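Local coordinates for gamma-glutamyl-gamma-aminobutyraldehyde dehydrogenase (Burkholderia cenocepacia, PDB 4LIH), which probably oxidises aldehydes such as gamma-glutamyl-gamma-aminobutyraldehyde to the corresponding carboxylic acids, passing the hydride to a nicotinamide cofactor, at residues L24-R29 with S204-I209; G41-D46 with V59-E64; V166-A171 with D243-A248. All coordinates share one frame; numbering follows the deposited sequence.

Contact 1: L24-R29 with S204-I209; sequences LEIEGR and SPLTAI
Glu27, whose CG rests 3.8 Å from Ile209 CG2, turns its carboxylate back to the guanidinium of Arg29 and meets that flat group at its edge. The grip is side-on: NH2 of Arg29 reaches Glu27 OE1 at 2.9 Å, while NE goes to OE2. Both oxygens lie close to the guanidinium plane, yet the bonds leave the carboxylate plane by 29° and 35° on its syn side, so the two groups are not coplanar. OE2 accepts once more, through its anti lone pair, from the backbone N of Arg29 at 2.9 Å. Three bonds thus fix the rotation of the carboxylate and brace the turn of chain between the two residues.

Across the contact, methyl groups of Ile209 press on backbone carbonyls, and Ile26 packs on Leu206. Ile209 points from its helix to the loop and crosses Glu27 at about a right angle. Its chi1 of -67° sets CG1 beside the backbone N and CG2 anti to it; CG2 comes within 3.3 Å of Arg29 O, and CD1 lies 3.6 Å from Gly28 O. Ile26 CG2 sits 3.6 Å from Leu206 CD2, their side chains again crosswise. No direct hydrogen bond joins the segments; instead one water donates to Glu27 O and Leu206 O, at 2.8 Å from each.

The backbone N of Leu206 is hydrogen-bonded to Asp116 of helix 106-117. Helix 206-218 connects parallel strands 195-199 and 225-227, and the N-terminal loop therefore packs on the first turn of the helix in a beta-alpha-beta crossover of the Rossmann-like domain of an aldehyde dehydrogenase.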
ATOM      1  N   LEU A  24      37.831  -9.700  29.918  1.00 22.85           N
ATOM      2  CA  LEU A  24      36.395  -9.772  29.693  1.00 21.30           C
ATOM      3  C   LEU A  24      35.685 -10.591  30.787  1.00 20.74           C
ATOM      4  O   LEU A  24      36.024 -11.727  31.014  1.00 19.51           O
ATOM      5  CB  LEU A  24      36.146 -10.400  28.317  1.00 20.28           C
ATOM      6  CG  LEU A  24      34.720 -10.318  27.772  1.00 19.77           C
ATOM      7  CD1 LEU A  24      34.307  -8.881  27.562  1.00 19.84           C
ATOM      8  CD2 LEU A  24      34.626 -11.113  26.475  1.00 19.40           C
ATOM      9  N   GLU A  25      34.701  -9.988  31.448  1.00 20.93           N
ATOM     10  CA  GLU A  25      33.778 -10.701  32.331  1.00 21.15           C
ATOM     11  C   GLU A  25      32.607 -11.227  31.485  1.00 19.16           C
ATOM     12  O   GLU A  25      31.886 -10.435  30.895  1.00 19.55           O
ATOM     13  CB  GLU A  25      33.216  -9.757  33.406  1.00 23.31           C
ATOM     14  CG  GLU A  25      34.259  -9.017  34.231  1.00 26.24           C
ATOM     15  CD  GLU A  25      34.864  -9.862  35.337  1.00 30.18           C
ATOM     16  OE1 GLU A  25      34.800 -11.116  35.275  1.00 33.74           O
ATOM     17  OE2 GLU A  25      35.444  -9.266  36.287  1.00 35.09           O
ATOM     18  N   ILE A  26      32.395 -12.533  31.435  1.00 17.46           N
ATOM     19  CA  ILE A  26      31.345 -13.105  30.562  1.00 16.04           C
ATOM     20  C   ILE A  26      30.171 -13.535  31.436  1.00 15.64           C
ATOM     21  O   ILE A  26      30.343 -14.348  32.348  1.00 15.38           O
ATOM     22  CB  ILE A  26      31.851 -14.343  29.805  1.00 15.47           C
ATOM     23  CG1 ILE A  26      33.005 -13.982  28.868  1.00 15.25           C
ATOM     24  CG2 ILE A  26      30.703 -14.983  29.012  1.00 15.36           C
ATOM     25  CD1 ILE A  26      33.613 -15.137  28.098  1.00 14.77           C
ATOM     26  N   GLU A  27      28.977 -13.023  31.137  1.00 14.89           N
ATOM     27  CA  GLU A  27      27.753 -13.433  31.837  1.00 14.14           C
ATOM     28  C   GLU A  27      27.177 -14.707  31.194  1.00 13.51           C
ATOM     29  O   GLU A  27      26.914 -14.708  29.982  1.00 12.85           O
ATOM     30  CB  GLU A  27      26.706 -12.338  31.765  1.00 14.21           C
ATOM     31  CG  GLU A  27      25.375 -12.736  32.396  1.00 14.30           C
ATOM     32  CD  GLU A  27      25.509 -13.069  33.866  1.00 14.67           C
ATOM     33  OE1 GLU A  27      25.686 -12.095  34.651  1.00 14.50           O
ATOM     34  OE2 GLU A  27      25.460 -14.282  34.231  1.00 14.39           O
ATOM     35  N   GLY A  28      26.965 -15.753  32.023  1.00 12.91           N
ATOM     36  CA  GLY A  28      26.472 -17.054  31.566  1.00 12.44           C
ATOM     37  C   GLY A  28      25.065 -17.418  32.006  1.00 12.26           C
ATOM     38  O   GLY A  28      24.496 -18.419  31.535  1.00 11.98           O
ATOM     39  N   ARG A  29      24.467 -16.607  32.867  1.00 12.14           N
ATOM     40  CA  ARG A  29      23.113 -16.895  33.326  1.00 12.36           C
ATOM     41  C   ARG A  29      22.023 -16.621  32.266  1.00 12.12           C
ATOM     42  O   ARG A  29      22.195 -15.805  31.378  1.00 12.02           O
ATOM     43  CB  ARG A  29      22.816 -16.113  34.595  1.00 12.71           C
ATOM     44  CG  ARG A  29      23.634 -16.630  35.806  1.00 13.19           C
ATOM     45  CD  ARG A  29      23.486 -15.767  37.054  1.00 13.63           C
ATOM     46  NE  ARG A  29      24.078 -14.456  36.843  1.00 14.30           N
ATOM     47  CZ  ARG A  29      23.968 -13.405  37.661  1.00 14.78           C
ATOM     48  NH1 ARG A  29      23.231 -13.461  38.731  1.00 15.03           N
ATOM     49  NH2 ARG A  29      24.561 -12.264  37.353  1.00 15.23           N
ATOM     50  N   SER A 204      26.291 -21.065  20.738  1.00 10.85           N
ATOM     51  CA  SER A 204      26.525 -19.616  20.728  1.00 10.61           C
ATOM     52  C   SER A 204      25.534 -18.833  21.591  1.00 10.26           C
ATOM     53  O   SER A 204      24.718 -18.088  21.075  1.00 10.01           O
ATOM     54  CB  SER A 204      26.395 -19.120  19.287  1.00 10.56           C
ATOM     55  OG  SER A 204      25.138 -19.482  18.746  1.00 10.53           O
ATOM     56  N   PRO A 205      25.579 -19.015  22.895  1.00 10.02           N
ATOM     57  CA  PRO A 205      24.644 -18.376  23.769  1.00  9.90           C
ATOM     58  C   PRO A 205      24.966 -16.940  24.172  1.00  9.86           C
ATOM     59  O   PRO A 205      24.079 -16.278  24.716  1.00  9.71           O
ATOM     60  CB  PRO A 205      24.747 -19.249  25.022  1.00 10.00           C
ATOM     61  CG  PRO A 205      26.184 -19.607  25.049  1.00 10.05           C
ATOM     62  CD  PRO A 205      26.449 -19.957  23.640  1.00 10.03           C
ATOM     63  N   LEU A 206      26.228 -16.514  24.041  1.00  9.89           N
ATOM     64  CA  LEU A 206      26.698 -15.323  24.797  1.00 10.01           C
ATOM     65  C   LEU A 206      26.089 -13.952  24.411  1.00  9.80           C
ATOM     66  O   LEU A 206      25.698 -13.169  25.312  1.00  9.86           O
ATOM     67  CB  LEU A 206      28.242 -15.225  24.807  1.00 10.06           C
ATOM     68  CG  LEU A 206      28.992 -16.464  25.384  1.00 10.14           C
ATOM     69  CD1 LEU A 206      30.493 -16.257  25.404  1.00 10.22           C
ATOM     70  CD2 LEU A 206      28.469 -16.764  26.768  1.00 10.16           C
ATOM     71  N   THR A 207      26.047 -13.629  23.127  1.00  9.71           N
ATOM     72  CA  THR A 207      25.507 -12.321  22.718  1.00  9.64           C
ATOM     73  C   THR A 207      24.016 -12.211  23.020  1.00  9.63           C
ATOM     74  O   THR A 207      23.544 -11.134  23.352  1.00  9.78           O
ATOM     75  CB  THR A 207      25.842 -11.917  21.254  1.00  9.61           C
ATOM     76  OG1 THR A 207      25.414 -12.921  20.310  1.00  9.55           O
ATOM     77  CG2 THR A 207      27.314 -11.661  21.115  1.00  9.71           C
ATOM     78  N   ALA A 208      23.282 -13.321  22.909  1.00  9.47           N
ATOM     79  CA  ALA A 208      21.870 -13.348  23.248  1.00  9.49           C
ATOM     80  C   ALA A 208      21.684 -12.900  24.687  1.00  9.74           C
ATOM     81  O   ALA A 208      20.874 -12.014  24.994  1.00  9.69           O
ATOM     82  CB  ALA A 208      21.315 -14.758  23.090  1.00  9.41           C
ATOM     83  N   ILE A 209      22.418 -13.590  25.564  1.00 10.07           N
ATOM     84  CA  ILE A 209      22.434 -13.288  26.983  1.00 10.29           C
ATOM     85  C   ILE A 209      22.782 -11.826  27.199  1.00 10.59           C
ATOM     86  O   ILE A 209      22.072 -11.122  27.912  1.00 10.62           O
ATOM     87  CB  ILE A 209      23.420 -14.211  27.753  1.00 10.37           C
ATOM     88  CG1 ILE A 209      22.928 -15.660  27.739  1.00 10.36           C
ATOM     89  CG2 ILE A 209      23.578 -13.713  29.186  1.00 10.54           C
ATOM     90  CD1 ILE A 209      23.812 -16.686  28.409  1.00 10.47           C
TER
HETATM   91  O   HOH W   1      27.212 -13.135  27.725  1.00  9.52           O

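Contact 2: G41-D46 with V59-E64; sequences GGRTFD and VADCGE
Phe45 and Val59 lie side by side and point the same way, on one side of a two-stranded ribbon. Val59 CB stands over the face of the Phe45 ring, 4.1 Å from its centroid, a CH-pi contact displaced toward the rim, and Val59 CG1 reaches Phe45 CZ at 3.6 Å. In Phe45, chi1 of 70° puts CG between the backbone N and the carbonyl carbon, which carries the ring toward the neighbouring strand.

Arg43 meets Asp61 at a slant, their guanidinium and carboxylate planes 43° apart. NH2 of Arg43 makes the salt bridge to Asp61 OD2 at 3.1 Å; the oxygen lies near the guanidinium plane but is approached from above the carboxylate. A weak bond runs from Arg43 NE to Asp61 O, and one guanidinium face lies over the backbone of Cys62 and Gly63.

In the backbone, Phe45 and Val59 exchange two bonds of 2.9 Å, N to O in each direction, and Asp61 N binds Arg43 O at 2.9 Å. Thr44 and Ala60 form a non-hydrogen-bonded pair whose side chains diverge. Such alternating pairs make an antiparallel ladder; with strands 44-48 and 55-60 consecutive and joined by a short loop, it is a beta hairpin.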
ATOM      1  N   GLY A  41      18.130 -26.039  39.536  1.00 19.67           N
ATOM      2  CA  GLY A  41      18.949 -27.127  40.064  1.00 19.11           C
ATOM      3  C   GLY A  41      20.444 -27.028  39.789  1.00 18.57           C
ATOM      4  O   GLY A  41      21.169 -28.011  39.971  1.00 18.37           O
ATOM      5  N   GLY A  42      20.878 -25.866  39.319  1.00 17.81           N
ATOM      6  CA  GLY A  42      22.288 -25.546  39.095  1.00 17.55           C
ATOM      7  C   GLY A  42      22.906 -26.164  37.851  1.00 17.00           C
ATOM      8  O   GLY A  42      24.075 -26.551  37.862  1.00 16.98           O
ATOM      9  N   ARG A  43      22.140 -26.263  36.772  1.00 15.86           N
ATOM     10  CA  ARG A  43      22.619 -26.934  35.588  1.00 15.46           C
ATOM     11  C   ARG A  43      23.393 -25.979  34.707  1.00 14.94           C
ATOM     12  O   ARG A  43      22.939 -24.873  34.449  1.00 14.11           O
ATOM     13  CB  ARG A  43      21.448 -27.442  34.769  1.00 15.44           C
ATOM     14  CG  ARG A  43      20.597 -28.475  35.451  1.00 15.58           C
ATOM     15  CD  ARG A  43      19.244 -28.602  34.794  1.00 15.89           C
ATOM     16  NE  ARG A  43      19.359 -28.768  33.349  1.00 15.50           N
ATOM     17  CZ  ARG A  43      18.500 -29.446  32.611  1.00 15.59           C
ATOM     18  NH1 ARG A  43      17.441 -30.017  33.172  1.00 15.43           N
ATOM     19  NH2 ARG A  43      18.707 -29.557  31.309  1.00 15.27           N
ATOM     20  N   THR A  44      24.536 -26.413  34.216  1.00 14.61           N
ATOM     21  CA  THR A  44      25.254 -25.601  33.250  1.00 14.40           C
ATOM     22  C   THR A  44      25.824 -26.468  32.149  1.00 14.14           C
ATOM     23  O   THR A  44      25.908 -27.691  32.274  1.00 13.90           O
ATOM     24  CB  THR A  44      26.394 -24.801  33.902  1.00 14.67           C
ATOM     25  OG1 THR A  44      27.334 -25.692  34.499  1.00 14.59           O
ATOM     26  CG2 THR A  44      25.878 -23.840  34.961  1.00 14.94           C
ATOM     27  N   PHE A  45      26.193 -25.814  31.061  1.00 13.82           N
ATOM     28  CA  PHE A  45      27.055 -26.388  30.044  1.00 13.72           C
ATOM     29  C   PHE A  45      28.279 -25.494  29.872  1.00 13.74           C
ATOM     30  O   PHE A  45      28.237 -24.322  30.247  1.00 13.40           O
ATOM     31  CB  PHE A  45      26.308 -26.609  28.736  1.00 13.67           C
ATOM     32  CG  PHE A  45      25.913 -25.354  27.980  1.00 13.59           C
ATOM     33  CD1 PHE A  45      26.779 -24.769  27.077  1.00 13.47           C
ATOM     34  CD2 PHE A  45      24.631 -24.842  28.080  1.00 13.51           C
ATOM     35  CE1 PHE A  45      26.386 -23.662  26.333  1.00 13.23           C
ATOM     36  CE2 PHE A  45      24.247 -23.715  27.370  1.00 13.31           C
ATOM     37  CZ  PHE A  45      25.128 -23.120  26.493  1.00 13.17           C
ATOM     38  N   ASP A  46      29.374 -26.078  29.392  1.00 13.80           N
ATOM     39  CA  ASP A  46      30.618 -25.342  29.113  1.00 13.94           C
ATOM     40  C   ASP A  46      30.542 -24.726  27.729  1.00 14.07           C
ATOM     41  O   ASP A  46      30.385 -25.414  26.702  1.00 13.70           O
ATOM     42  CB  ASP A  46      31.857 -26.238  29.167  1.00 14.35           C
ATOM     43  CG  ASP A  46      32.234 -26.664  30.574  1.00 14.79           C
ATOM     44  OD1 ASP A  46      31.685 -26.181  31.593  1.00 14.86           O
ATOM     45  OD2 ASP A  46      33.138 -27.490  30.634  1.00 15.64           O
ATOM     46  N   VAL A  59      27.565 -21.738  31.251  1.00 14.56           N
ATOM     47  CA  VAL A  59      26.338 -21.072  30.880  1.00 13.89           C
ATOM     48  C   VAL A  59      25.150 -21.900  31.354  1.00 13.44           C
ATOM     49  O   VAL A  59      25.200 -23.119  31.383  1.00 13.21           O
ATOM     50  CB  VAL A  59      26.310 -20.853  29.359  1.00 13.87           C
ATOM     51  CG1 VAL A  59      24.931 -20.393  28.853  1.00 13.99           C
ATOM     52  CG2 VAL A  59      27.420 -19.867  28.983  1.00 13.84           C
ATOM     53  N   ALA A  60      24.102 -21.226  31.774  1.00 13.23           N
ATOM     54  CA  ALA A  60      22.899 -21.906  32.249  1.00 13.32           C
ATOM     55  C   ALA A  60      22.435 -22.961  31.232  1.00 13.06           C
ATOM     56  O   ALA A  60      22.290 -22.658  30.099  1.00 12.98           O
ATOM     57  CB  ALA A  60      21.801 -20.892  32.501  1.00 13.25           C
ATOM     58  N   ASP A  61      22.189 -24.187  31.684  1.00 13.36           N
ATOM     59  CA  ASP A  61      21.599 -25.215  30.843  1.00 13.25           C
ATOM     60  C   ASP A  61      20.111 -25.427  31.182  1.00 13.33           C
ATOM     61  O   ASP A  61      19.759 -26.267  32.042  1.00 12.94           O
ATOM     62  CB  ASP A  61      22.365 -26.515  30.983  1.00 13.26           C
ATOM     63  CG  ASP A  61      21.831 -27.578  30.058  1.00 13.33           C
ATOM     64  OD1 ASP A  61      21.689 -27.303  28.848  1.00 12.65           O
ATOM     65  OD2 ASP A  61      21.554 -28.675  30.557  1.00 13.50           O
ATOM     66  N   CYS A  62      19.234 -24.680  30.489  1.00 12.93           N
ATOM     67  CA  CYS A  62      17.836 -24.662  30.867  1.00 13.24           C
ATOM     68  C   CYS A  62      17.055 -25.894  30.494  1.00 13.63           C
ATOM     69  O   CYS A  62      17.282 -26.546  29.476  1.00 13.68           O
ATOM     70  CB  CYS A  62      17.120 -23.398  30.352  1.00 13.03           C
ATOM     71  SG  CYS A  62      17.787 -21.906  31.135  1.00 13.10           S
ATOM     72  N   GLY A  63      16.108 -26.206  31.356  1.00 14.73           N
ATOM     73  CA  GLY A  63      15.159 -27.272  31.110  1.00 15.61           C
ATOM     74  C   GLY A  63      13.754 -26.749  31.280  1.00 16.55           C
ATOM     75  O   GLY A  63      13.491 -25.545  31.140  1.00 16.16           O
ATOM     76  N   GLU A  64      12.826 -27.663  31.552  1.00 17.75           N
ATOM     77  CA  GLU A  64      11.425 -27.293  31.593  1.00 18.53           C
ATOM     78  C   GLU A  64      11.060 -26.270  32.662  1.00 17.56           C
ATOM     79  O   GLU A  64      10.254 -25.367  32.406  1.00 17.18           O
ATOM     80  CB  GLU A  64      10.534 -28.547  31.664  1.00 20.71           C
ATOM     81  CG  GLU A  64       9.129 -28.238  31.217  1.00 23.20           C
ATOM     82  CD  GLU A  64       8.260 -29.449  31.025  1.00 26.52           C
ATOM     83  OE1 GLU A  64       8.767 -30.544  30.635  1.00 27.14           O
ATOM     84  OE2 GLU A  64       7.046 -29.272  31.276  1.00 29.69           O
TER

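Contact 3: V166-A171 with D243-A248; sequences VGVVAA and DVDCIA
Backbone bonds set the register between Val168-Ala171 and Asp245-Ala248. Val168 O accepts from Asp245 N at 2.8 Å and, weakly, from Cys246 N; Ala170 then gives its N to Cys246 O and takes Ala248 N on its O, each at 2.9 Å. One residue thus reaches both neighbours of Ile247, the signature of parallel pairing. CA-H...O contacts fill the intervals, among them Ile247 CA to Ala170 O at 3.3 Å.

One side-chain bond precedes the ladder. Asp245 CG lies beside its own backbone N (chi1 -62°), which brings OD2 to within 2.8 Å of Val168 N along a nearly straight bond (178°), by way of its anti lone pair. The same oxygen forms a salt bridge with Arg75 of helix 64-80, so a backbone N-H and a guanidinium share it, and the carboxylate is probably stabilised in its charged form.

The pairing belongs to the central sheet of the Rossmann-like domain, whose parallel strands run in the order 225-227, 195-199, 157-172, 246-250, 270-274. It lies at the switch point, where the chain, having built outward on one side of strand 157-172, returns to add strands on the other.

Apolar contacts divide between the two faces of the sheet. On the face of Val169 and Ala171, Cys246 CB meets Val169 CG2; Val166 CG1, from the loop before the strand, comes to 3.9 Å of the same Cys246 CB. On the face of Ala170 and Ile247, the methyl of Ala170 meets Val244 CG1 at 3.8 Å and Ile247 CG1 at 4.1 Å.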
ATOM      1  N   VAL A 166       0.534 -11.240  18.173  1.00  8.41           N
ATOM      2  CA  VAL A 166       0.003 -12.619  18.345  1.00  8.46           C
ATOM      3  C   VAL A 166       0.040 -12.990  19.863  1.00  8.51           C
ATOM      4  O   VAL A 166      -0.795 -13.756  20.379  1.00  8.79           O
ATOM      5  CB  VAL A 166       0.753 -13.593  17.363  1.00  8.41           C
ATOM      6  CG1 VAL A 166       2.168 -13.840  17.792  1.00  8.40           C
ATOM      7  CG2 VAL A 166       0.043 -14.917  17.153  1.00  8.46           C
ATOM      8  N   GLY A 167       0.974 -12.402  20.581  1.00  8.33           N
ATOM      9  CA  GLY A 167       1.145 -12.670  22.045  1.00  8.42           C
ATOM     10  C   GLY A 167       2.552 -13.079  22.442  1.00  8.34           C
ATOM     11  O   GLY A 167       3.450 -12.243  22.564  1.00  8.21           O
ATOM     12  N   VAL A 168       2.731 -14.364  22.747  1.00  8.33           N
ATOM     13  CA  VAL A 168       4.024 -14.860  23.139  1.00  8.30           C
ATOM     14  C   VAL A 168       4.739 -15.541  21.965  1.00  8.29           C
ATOM     15  O   VAL A 168       4.226 -16.548  21.368  1.00  8.36           O
ATOM     16  CB  VAL A 168       3.943 -15.849  24.344  1.00  8.35           C
ATOM     17  CG1 VAL A 168       5.310 -16.434  24.603  1.00  8.28           C
ATOM     18  CG2 VAL A 168       3.377 -15.168  25.616  1.00  8.45           C
ATOM     19  N   VAL A 169       5.926 -15.013  21.636  1.00  8.27           N
ATOM     20  CA  VAL A 169       6.737 -15.526  20.507  1.00  8.23           C
ATOM     21  C   VAL A 169       7.985 -16.216  21.027  1.00  8.36           C
ATOM     22  O   VAL A 169       8.689 -15.651  21.844  1.00  8.36           O
ATOM     23  CB  VAL A 169       7.147 -14.383  19.575  1.00  8.13           C
ATOM     24  CG1 VAL A 169       8.053 -14.867  18.479  1.00  8.12           C
ATOM     25  CG2 VAL A 169       5.912 -13.707  18.964  1.00  8.12           C
ATOM     26  N   ALA A 170       8.187 -17.470  20.610  1.00  8.49           N
ATOM     27  CA  ALA A 170       9.406 -18.209  20.859  1.00  8.57           C
ATOM     28  C   ALA A 170      10.274 -18.071  19.629  1.00  8.60           C
ATOM     29  O   ALA A 170       9.784 -18.202  18.524  1.00  8.65           O
ATOM     30  CB  ALA A 170       9.096 -19.669  21.166  1.00  8.65           C
ATOM     31  N   ALA A 171      11.535 -17.748  19.824  1.00  8.79           N
ATOM     32  CA  ALA A 171      12.533 -17.756  18.740  1.00  8.98           C
ATOM     33  C   ALA A 171      13.719 -18.669  19.062  1.00  9.29           C
ATOM     34  O   ALA A 171      14.394 -18.490  20.078  1.00  9.48           O
ATOM     35  CB  ALA A 171      13.001 -16.360  18.500  1.00  9.04           C
ATOM     36  N   ASP A 243       1.247 -22.305  25.828  0.50 13.43           N
ATOM     37  CA  ASP A 243       1.108 -20.896  26.065  0.50 13.11           C
ATOM     38  C   ASP A 243       1.986 -19.987  25.214  0.50 12.47           C
ATOM     39  O   ASP A 243       2.108 -18.774  25.478  0.50 12.54           O
ATOM     40  CB  ASP A 243       1.421 -20.631  27.496  0.50 13.40           C
ATOM     41  CG  ASP A 243       0.640 -19.523  28.002  0.50 13.63           C
ATOM     42  OD1 ASP A 243      -0.371 -19.232  27.330  0.50 13.78           O
ATOM     43  OD2 ASP A 243       1.029 -18.963  29.030  0.50 13.64           O
ATOM     44  N   VAL A 244       2.618 -20.594  24.236  1.00 11.80           N
ATOM     45  CA  VAL A 244       3.395 -19.897  23.204  1.00 11.01           C
ATOM     46  C   VAL A 244       2.445 -19.850  21.974  1.00 10.47           C
ATOM     47  O   VAL A 244       1.820 -20.826  21.618  1.00 10.06           O
ATOM     48  CB  VAL A 244       4.674 -20.681  22.881  1.00 10.75           C
ATOM     49  CG1 VAL A 244       5.348 -20.193  21.603  1.00 10.55           C
ATOM     50  CG2 VAL A 244       5.645 -20.611  24.068  1.00 10.80           C
ATOM     51  N   ASP A 245       2.399 -18.696  21.318  1.00 10.13           N
ATOM     52  CA  ASP A 245       1.459 -18.438  20.254  1.00  9.90           C
ATOM     53  C   ASP A 245       2.100 -18.538  18.873  1.00  9.74           C
ATOM     54  O   ASP A 245       1.408 -18.635  17.876  1.00  9.70           O
ATOM     55  CB  ASP A 245       0.894 -17.038  20.446  1.00  9.93           C
ATOM     56  CG  ASP A 245       0.139 -16.890  21.763  1.00  9.99           C
ATOM     57  OD1 ASP A 245      -0.887 -17.601  21.906  1.00 10.32           O
ATOM     58  OD2 ASP A 245       0.511 -16.067  22.615  1.00  9.84           O
ATOM     59  N   CYS A 246       3.419 -18.514  18.827  1.00 10.03           N
ATOM     60  CA  CYS A 246       4.174 -18.459  17.579  1.00 10.14           C
ATOM     61  C   CYS A 246       5.563 -18.922  17.837  1.00 10.30           C
ATOM     62  O   CYS A 246       6.104 -18.578  18.844  1.00 10.64           O
ATOM     63  CB  CYS A 246       4.217 -17.022  17.044  1.00 10.23           C
ATOM     64  SG  CYS A 246       5.423 -16.773  15.748  1.00 10.52           S
ATOM     65  N   ILE A 247       6.138 -19.728  16.944  1.00 10.38           N
ATOM     66  CA  ILE A 247       7.523 -20.125  17.059  1.00 10.63           C
ATOM     67  C   ILE A 247       8.227 -19.821  15.725  1.00 10.87           C
ATOM     68  O   ILE A 247       7.748 -20.252  14.664  1.00 11.04           O
ATOM     69  CB  ILE A 247       7.720 -21.614  17.498  1.00 10.55           C
ATOM     70  CG1 ILE A 247       9.209 -21.886  17.706  1.00 10.67           C
ATOM     71  CG2 ILE A 247       7.147 -22.584  16.453  1.00 10.49           C
ATOM     72  CD1 ILE A 247       9.527 -23.063  18.590  1.00 10.63           C
ATOM     73  N   ALA A 248       9.323 -19.078  15.805  1.00 11.04           N
ATOM     74  CA  ALA A 248      10.192 -18.691  14.672  1.00 11.87           C
ATOM     75  C   ALA A 248      11.563 -19.344  14.833  1.00 12.82           C
ATOM     76  O   ALA A 248      12.210 -19.148  15.858  1.00 13.90           O
ATOM     77  CB  ALA A 248      10.344 -17.167  14.632  1.00 11.89           C
TER

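In the fold
Contacts 1 and 2 touch directly, their centres 13 Å apart. Gly28 O probably accepts a hydrogen bond from Ala60 N at 2.8 Å, Val59 CG1 packs 3.9 Å from Ile209 CD1, and Pro205 CG lies 3.9 Å from Phe45 CZ; the hairpin, the N-terminal loop and segment 204-209 are thereby packed against one another. Contact 3 is the most buried of the three and lies apart, its centre 23 Å from that of contact 1 and 22 Å from that of contact 2, touching neither. It alone approaches the predicted active site: the side chains of Ala248 and Glu274 are about 7 Å apart. Helix 206-218 belongs to the same domain as the strands of contact 3.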